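Local coordinates for spherulin-4 (Aspergillus clavatus, PDB 5C5G), which is a glycoside hydrolase of the spherulin-4 family that probably cuts galactosaminogalactan, a polysaccharide whose biosynthesis requires the related enzyme of Aspergillus fumigatus, at residues 37-42 and 225-230; 9-14 and 197-202. One frame throughout, in Å; residues are numbered along the deposited sequence.

Contact 1 (37-42 and 225-230); sequences NFTVVI and ADEIFI
Glu-227 reaches across the inside of a closed eight-stranded (beta/alpha) barrel to Thr-39, and this single side-chain pair makes the whole contact between strands 38-42 and 227-230. The two strands are not neighbours: strand 9-13 runs between them, so the CA atoms of Thr-39 and Glu-227 stand 7.9 Å apart and the side chains must bridge that gap. Following 225-230 from its start, the chain comes off helix 212-224 at Ala-225, whose carbonyl accepts a hydrogen bond from Ser-8. Asp-226 follows, salt-bridged through OD1 to Arg-195 at the strand's entrance. Then comes Glu-227, which faces the barrel axis. Its CG stands anti to the carbonyl carbon (chi1 -41°) and the chain runs extended from there, which carries the carboxylate over to Thr-39, the two side chains meeting at about a right angle. Thr-39 OG1 donates to Glu-227 OE1 at 2.7 Å, approaching on the syn side but 30° out of the carboxylate plane. The other oxygen, OE2, is hydrogen-bonded to the hydroxyls of Tyr-148 and Ser-167, at the starts of strands 148-152 and 167-172. Hydroxyls thus hold both oxygens of this buried acid, fix the rotation of its carboxylate and may help to stabilise a negative charge. Past it, Ile-228 and Ile-230 pack on helix 245-252. The contact lies near the N-terminal ends of the strands, with the side chain of Thr-39 about 10 Å from that of Tyr-15, an N-acetylgalactosamine-binding residue. The hydrogen bond brings OE1 of Glu-227 in beside the threonine branch point, 3.2 Å from CB of Thr-39, with the methyl CG2 of Thr-39 3.6 Å away.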
loop_
_atom_site.group_PDB
_atom_site.type_symbol
_atom_site.label_atom_id
_atom_site.label_comp_id
_atom_site.label_asym_id
_atom_site.label_seq_id
_atom_site.Cartn_x
_atom_site.Cartn_y
_atom_site.Cartn_z
ATOM N N ASN A 37 -8.608 -2.934 -9.016
ATOM C CA ASN A 37 -7.308 -3.475 -8.611
ATOM C C ASN A 37 -6.975 -3.071 -7.194
ATOM O O ASN A 37 -7.130 -1.897 -6.833
ATOM C CB ASN A 37 -6.231 -2.992 -9.572
ATOM C CG ASN A 37 -6.444 -3.510 -10.966
ATOM O OD1 ASN A 37 -6.793 -4.674 -11.146
ATOM N ND2 ASN A 37 -6.257 -2.654 -11.956
ATOM N N PHE A 38 -6.523 -4.046 -6.417
ATOM C CA PHE A 38 -6.214 -3.867 -5.010
ATOM C C PHE A 38 -4.732 -4.111 -4.785
ATOM O O PHE A 38 -4.198 -5.147 -5.181
ATOM C CB PHE A 38 -7.004 -4.853 -4.151
ATOM C CG PHE A 38 -8.495 -4.636 -4.159
ATOM C CD1 PHE A 38 -9.281 -5.125 -5.186
ATOM C CD2 PHE A 38 -9.113 -3.968 -3.132
ATOM C CE1 PHE A 38 -10.651 -4.940 -5.192
ATOM C CE2 PHE A 38 -10.485 -3.771 -3.140
ATOM C CZ PHE A 38 -11.249 -4.270 -4.165
ATOM N N THR A 39 -4.079 -3.165 -4.132
ATOM C CA THR A 39 -2.696 -3.314 -3.699
ATOM C C THR A 39 -2.759 -3.558 -2.206
ATOM O O THR A 39 -3.204 -2.668 -1.479
ATOM C CB THR A 39 -1.893 -2.052 -3.966
ATOM O OG1 THR A 39 -1.890 -1.800 -5.374
ATOM C CG2 THR A 39 -0.454 -2.217 -3.488
ATOM N N VAL A 40 -2.337 -4.728 -1.743
ATOM C CA VAL A 40 -2.588 -5.131 -0.369
ATOM C C VAL A 40 -1.260 -5.389 0.319
ATOM O O VAL A 40 -0.518 -6.286 -0.067
ATOM C CB VAL A 40 -3.466 -6.380 -0.351
ATOM C CG1 VAL A 40 -3.705 -6.854 1.078
ATOM C CG2 VAL A 40 -4.790 -6.127 -1.068
ATOM N N VAL A 41 -0.956 -4.600 1.343
ATOM C CA VAL A 41 0.285 -4.784 2.081
ATOM C C VAL A 41 0.024 -5.698 3.257
ATOM O O VAL A 41 -0.851 -5.419 4.086
ATOM C CB VAL A 41 0.822 -3.460 2.616
ATOM C CG1 VAL A 41 2.138 -3.676 3.318
ATOM C CG2 VAL A 41 0.964 -2.443 1.479
ATOM N N ILE A 42 0.778 -6.768 3.349
ATOM C CA ILE A 42 0.683 -7.629 4.525
ATOM C C ILE A 42 1.966 -7.486 5.339
ATOM O O ILE A 42 3.051 -7.157 4.827
ATOM C CB ILE A 42 0.326 -9.065 4.172
ATOM C CG1 ILE A 42 1.322 -9.601 3.187
ATOM C CG2 ILE A 42 -1.111 -9.157 3.563
ATOM C CD1 ILE A 42 2.543 -10.234 3.791
ATOM N N ALA A 225 -3.908 10.841 -7.385
ATOM C CA ALA A 225 -3.211 9.671 -6.856
ATOM C C ALA A 225 -3.794 8.394 -7.435
ATOM O O ALA A 225 -5.008 8.171 -7.374
ATOM C CB ALA A 225 -3.308 9.629 -5.346
ATOM N N ASP A 226 -2.935 7.547 -7.985
ATOM C CA ASP A 226 -3.375 6.314 -8.631
ATOM C C ASP A 226 -3.603 5.177 -7.647
ATOM O O ASP A 226 -4.107 4.137 -8.055
ATOM C CB ASP A 226 -2.351 5.887 -9.675
ATOM C CG ASP A 226 -2.837 4.767 -10.569
ATOM O OD1 ASP A 226 -3.899 4.937 -11.212
ATOM O OD2 ASP A 226 -2.133 3.728 -10.658
ATOM N N GLU A 227 -3.252 5.352 -6.372
ATOM C CA GLU A 227 -3.580 4.369 -5.335
ATOM C C GLU A 227 -4.078 5.122 -4.125
ATOM O O GLU A 227 -3.490 6.138 -3.766
ATOM C CB GLU A 227 -2.390 3.474 -4.966
ATOM C CG GLU A 227 -1.586 3.027 -6.180
ATOM C CD GLU A 227 -0.891 1.695 -6.046
ATOM O OE1 GLU A 227 -1.357 0.844 -5.250
ATOM O OE2 GLU A 227 0.107 1.496 -6.758
ATOM N N ILE A 228 -5.172 4.657 -3.520
ATOM C CA ILE A 228 -5.858 5.412 -2.479
ATOM C C ILE A 228 -6.389 4.487 -1.384
ATOM O O ILE A 228 -6.987 3.453 -1.685
ATOM C CB ILE A 228 -7.061 6.168 -3.065
ATOM C CG1 ILE A 228 -6.619 7.089 -4.203
ATOM C CG2 ILE A 228 -7.790 6.937 -1.974
ATOM C CD1 ILE A 228 -7.763 7.719 -4.956
ATOM N N PHE A 229 -6.184 4.891 -0.134
ATOM C CA PHE A 229 -6.877 4.303 1.009
ATOM C C PHE A 229 -7.545 5.437 1.764
ATOM O O PHE A 229 -6.895 6.433 2.089
ATOM C CB PHE A 229 -5.892 3.620 1.944
ATOM C CG PHE A 229 -6.534 2.943 3.130
ATOM C CD1 PHE A 229 -7.428 1.901 2.951
ATOM C CD2 PHE A 229 -6.208 3.321 4.427
ATOM C CE1 PHE A 229 -8.012 1.269 4.063
ATOM C CE2 PHE A 229 -6.780 2.685 5.526
ATOM C CZ PHE A 229 -7.668 1.666 5.342
ATOM N N ILE A 230 -8.846 5.301 2.023
ATOM C CA ILE A 230 -9.605 6.258 2.815
ATOM C C ILE A 230 -10.357 5.476 3.875
ATOM O O ILE A 230 -10.989 4.471 3.553
ATOM C CB ILE A 230 -10.596 7.049 1.946
ATOM C CG1 ILE A 230 -9.814 7.988 1.033
ATOM C CG2 ILE A 230 -11.561 7.855 2.820
ATOM C CD1 ILE A 230 -10.659 8.650 -0.065
#

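Contact 2 (9-14 and 197-202); sequences KVFVPL and QLCAVI. With EDO (1,2-ethanediol), chain C.
The backbones of 9-14 and 197-202 run as first and seventh strands of the (beta/alpha) barrel, parallel and separated by strand 227-230, with the CA atoms of Phe-11 and Cys-199 7.8 Å apart and no hydrogen bond between the two segments. Side chains pointing into the barrel fill that distance. Phe-11 carries its ring with CG anti to the backbone N (chi1 -178°), and Cys-199 sets its sulfur above one face of it. SG lies 3.9 Å from the centroid of the Phe-11 ring and only 20° off the ring normal, a sulfur-aromatic contact over the face. It is shifted toward the rim on the CB side, so that its closest ring atom is CG of Phe-11, 3.7 Å from SG of Cys-199. Val-201, two residues further along and therefore on the same side of its strand, adds one methyl: its CG2 comes obliquely to the ring and lies 3.9 Å from CD2 of Phe-11. The cysteine and the valine together pack against neighbouring parts of one ring, while Glu-227 of the intervening strand packs against both Phe-11 and Cys-199. All three contact residues are buried in the barrel interior. The packing extends toward the sugar site: Val-201 has its side chain about 4 Å from that of Glu-172, an N-acetyl-D-galactosamine-binding residue, though no sugar is bound here, and Pro-13 and Val-201 both touch Tyr-238. An ethanediol, probably from the crystallisation liquor, sits beside strand 9-13, hydrogen-bonded to the carbonyl of Gly-240; its O1 also lies 3.1 Å from O of Pro-13, at best a weak bond. The carbon C1 of that ethanediol rests 3.6 Å from the methyl CG1 of Val-12.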
loop_
_atom_site.group_PDB
_atom_site.type_symbol
_atom_site.label_atom_id
_atom_site.label_comp_id
_atom_site.label_asym_id
_atom_site.label_seq_id
_atom_site.Cartn_x
_atom_site.Cartn_y
_atom_site.Cartn_z
ATOM N N LYS A 9 -6.259 2.459 -8.008
ATOM C CA LYS A 9 -6.204 1.223 -7.250
ATOM C C LYS A 9 -6.611 1.482 -5.816
ATOM O O LYS A 9 -6.306 2.535 -5.260
ATOM C CB LYS A 9 -4.787 0.677 -7.270
ATOM C CG LYS A 9 -4.256 0.416 -8.669
ATOM C CD LYS A 9 -2.784 0.039 -8.656
ATOM C CE LYS A 9 -2.228 -0.164 -10.065
ATOM N NZ LYS A 9 -2.448 1.017 -10.947
ATOM N N VAL A 10 -7.261 0.496 -5.216
ATOM C CA VAL A 10 -7.508 0.527 -3.785
ATOM C C VAL A 10 -6.244 0.046 -3.069
ATOM O O VAL A 10 -5.801 -1.089 -3.276
ATOM C CB VAL A 10 -8.719 -0.345 -3.403
ATOM C CG1 VAL A 10 -8.870 -0.425 -1.902
ATOM C CG2 VAL A 10 -9.995 0.209 -4.041
ATOM N N PHE A 11 -5.656 0.923 -2.269
ATOM C CA PHE A 11 -4.469 0.593 -1.486
ATOM C C PHE A 11 -4.937 0.140 -0.115
ATOM O O PHE A 11 -5.755 0.819 0.516
ATOM C CB PHE A 11 -3.601 1.825 -1.369
ATOM C CG PHE A 11 -2.343 1.592 -0.632
ATOM C CD1 PHE A 11 -1.287 0.925 -1.223
ATOM C CD2 PHE A 11 -2.209 2.019 0.660
ATOM C CE1 PHE A 11 -0.118 0.706 -0.521
ATOM C CE2 PHE A 11 -1.049 1.799 1.359
ATOM C CZ PHE A 11 -0.012 1.142 0.771
ATOM N N VAL A 12 -4.453 -1.006 0.345
ATOM C CA VAL A 12 -4.935 -1.603 1.588
ATOM C C VAL A 12 -3.758 -1.924 2.496
ATOM O O VAL A 12 -3.048 -2.912 2.263
ATOM C CB VAL A 12 -5.734 -2.893 1.338
ATOM C CG1 VAL A 12 -6.442 -3.326 2.621
ATOM C CG2 VAL A 12 -6.759 -2.687 0.208
ATOM N N PRO A 13 -3.521 -1.098 3.521
ATOM C CA PRO A 13 -2.519 -1.464 4.525
ATOM C C PRO A 13 -3.181 -2.446 5.465
ATOM O O PRO A 13 -3.851 -2.063 6.421
ATOM C CB PRO A 13 -2.174 -0.139 5.188
ATOM C CG PRO A 13 -3.326 0.754 4.905
ATOM C CD PRO A 13 -4.126 0.220 3.779
ATOM N N LEU A 14 -3.038 -3.726 5.169
ATOM C CA LEU A 14 -3.832 -4.760 5.813
ATOM C C LEU A 14 -3.114 -5.262 7.048
ATOM O O LEU A 14 -2.588 -6.378 7.082
ATOM C CB LEU A 14 -4.126 -5.900 4.832
ATOM C CG LEU A 14 -5.082 -6.981 5.327
ATOM C CD1 LEU A 14 -6.456 -6.391 5.573
ATOM C CD2 LEU A 14 -5.172 -8.114 4.337
ATOM N N GLN A 197 2.449 7.650 -10.140
ATOM C CA GLN A 197 3.536 7.424 -9.194
ATOM C C GLN A 197 3.135 7.547 -7.732
ATOM O O GLN A 197 3.971 7.314 -6.868
ATOM C CB GLN A 197 4.642 8.435 -9.463
ATOM C CG GLN A 197 5.216 8.325 -10.840
ATOM C CD GLN A 197 6.260 9.373 -11.071
ATOM O OE1 GLN A 197 5.948 10.551 -11.134
ATOM N NE2 GLN A 197 7.512 8.964 -11.135
ATOM N N LEU A 198 1.898 7.972 -7.460
ATOM C CA LEU A 198 1.536 8.492 -6.147
ATOM C C LEU A 198 0.396 7.745 -5.495
ATOM O O LEU A 198 -0.569 7.313 -6.147
ATOM C CB LEU A 198 1.134 9.958 -6.275
ATOM C CG LEU A 198 2.144 10.863 -6.988
ATOM C CD1 LEU A 198 1.582 12.279 -7.079
ATOM C CD2 LEU A 198 3.491 10.849 -6.305
ATOM N N CYS A 199 0.512 7.620 -4.177
ATOM C CA CYS A 199 -0.515 7.023 -3.340
ATOM C C CYS A 199 -0.883 7.990 -2.234
ATOM O O CYS A 199 -0.037 8.729 -1.718
ATOM C CB CYS A 199 -0.006 5.713 -2.738
ATOM S SG CYS A 199 -1.082 4.909 -1.572
ATOM N N ALA A 200 -2.153 7.963 -1.854
ATOM C CA ALA A 200 -2.687 8.783 -0.778
ATOM C C ALA A 200 -3.394 7.904 0.233
ATOM O O ALA A 200 -4.247 7.094 -0.136
ATOM C CB ALA A 200 -3.653 9.808 -1.308
ATOM N N VAL A 201 -3.068 8.122 1.502
ATOM C CA VAL A 201 -3.682 7.437 2.621
ATOM C C VAL A 201 -4.299 8.494 3.537
ATOM O O VAL A 201 -3.579 9.312 4.127
ATOM C CB VAL A 201 -2.640 6.621 3.390
ATOM C CG1 VAL A 201 -3.225 6.060 4.680
ATOM C CG2 VAL A 201 -2.122 5.478 2.535
ATOM N N ILE A 202 -5.617 8.463 3.655
ATOM C CA ILE A 202 -6.347 9.437 4.452
ATOM C C ILE A 202 -7.179 8.680 5.465
ATOM O O ILE A 202 -8.115 7.982 5.098
ATOM C CB ILE A 202 -7.271 10.319 3.595
ATOM C CG1 ILE A 202 -6.495 10.973 2.448
ATOM C CG2 ILE A 202 -7.938 11.391 4.451
ATOM C CD1 ILE A 202 -7.401 11.616 1.400
HETATM C C1 EDO C . -6.912 -2.053 5.996
HETATM O O1 EDO C . -6.738 -2.313 7.387
HETATM C C2 EDO C . -8.373 -2.309 5.671
HETATM O O2 EDO C . -9.185 -1.298 6.269
#

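How the contacts relate
From the N terminus the chain lays down 9-14, then 37-42, travels round most of the barrel to 197-202, and then reaches 225-230, the last strand, before helix 245-252. Contact 2 closes the path from the first strand to the seventh, and contact 1 the path from the second to the eighth; their segments alternate, so the two closures cross. Together they tie the first two and last two strands across the barrel's closing seam, where strand 9-13 meets strand 227-230. Their centres are 3 Å apart. Lys-9 NZ forms a salt bridge of 2.7 Å to Asp-226 OD2, and Val-12 N lies 2.8 Å from Thr-39 O, a probable hydrogen bond between adjacent strands.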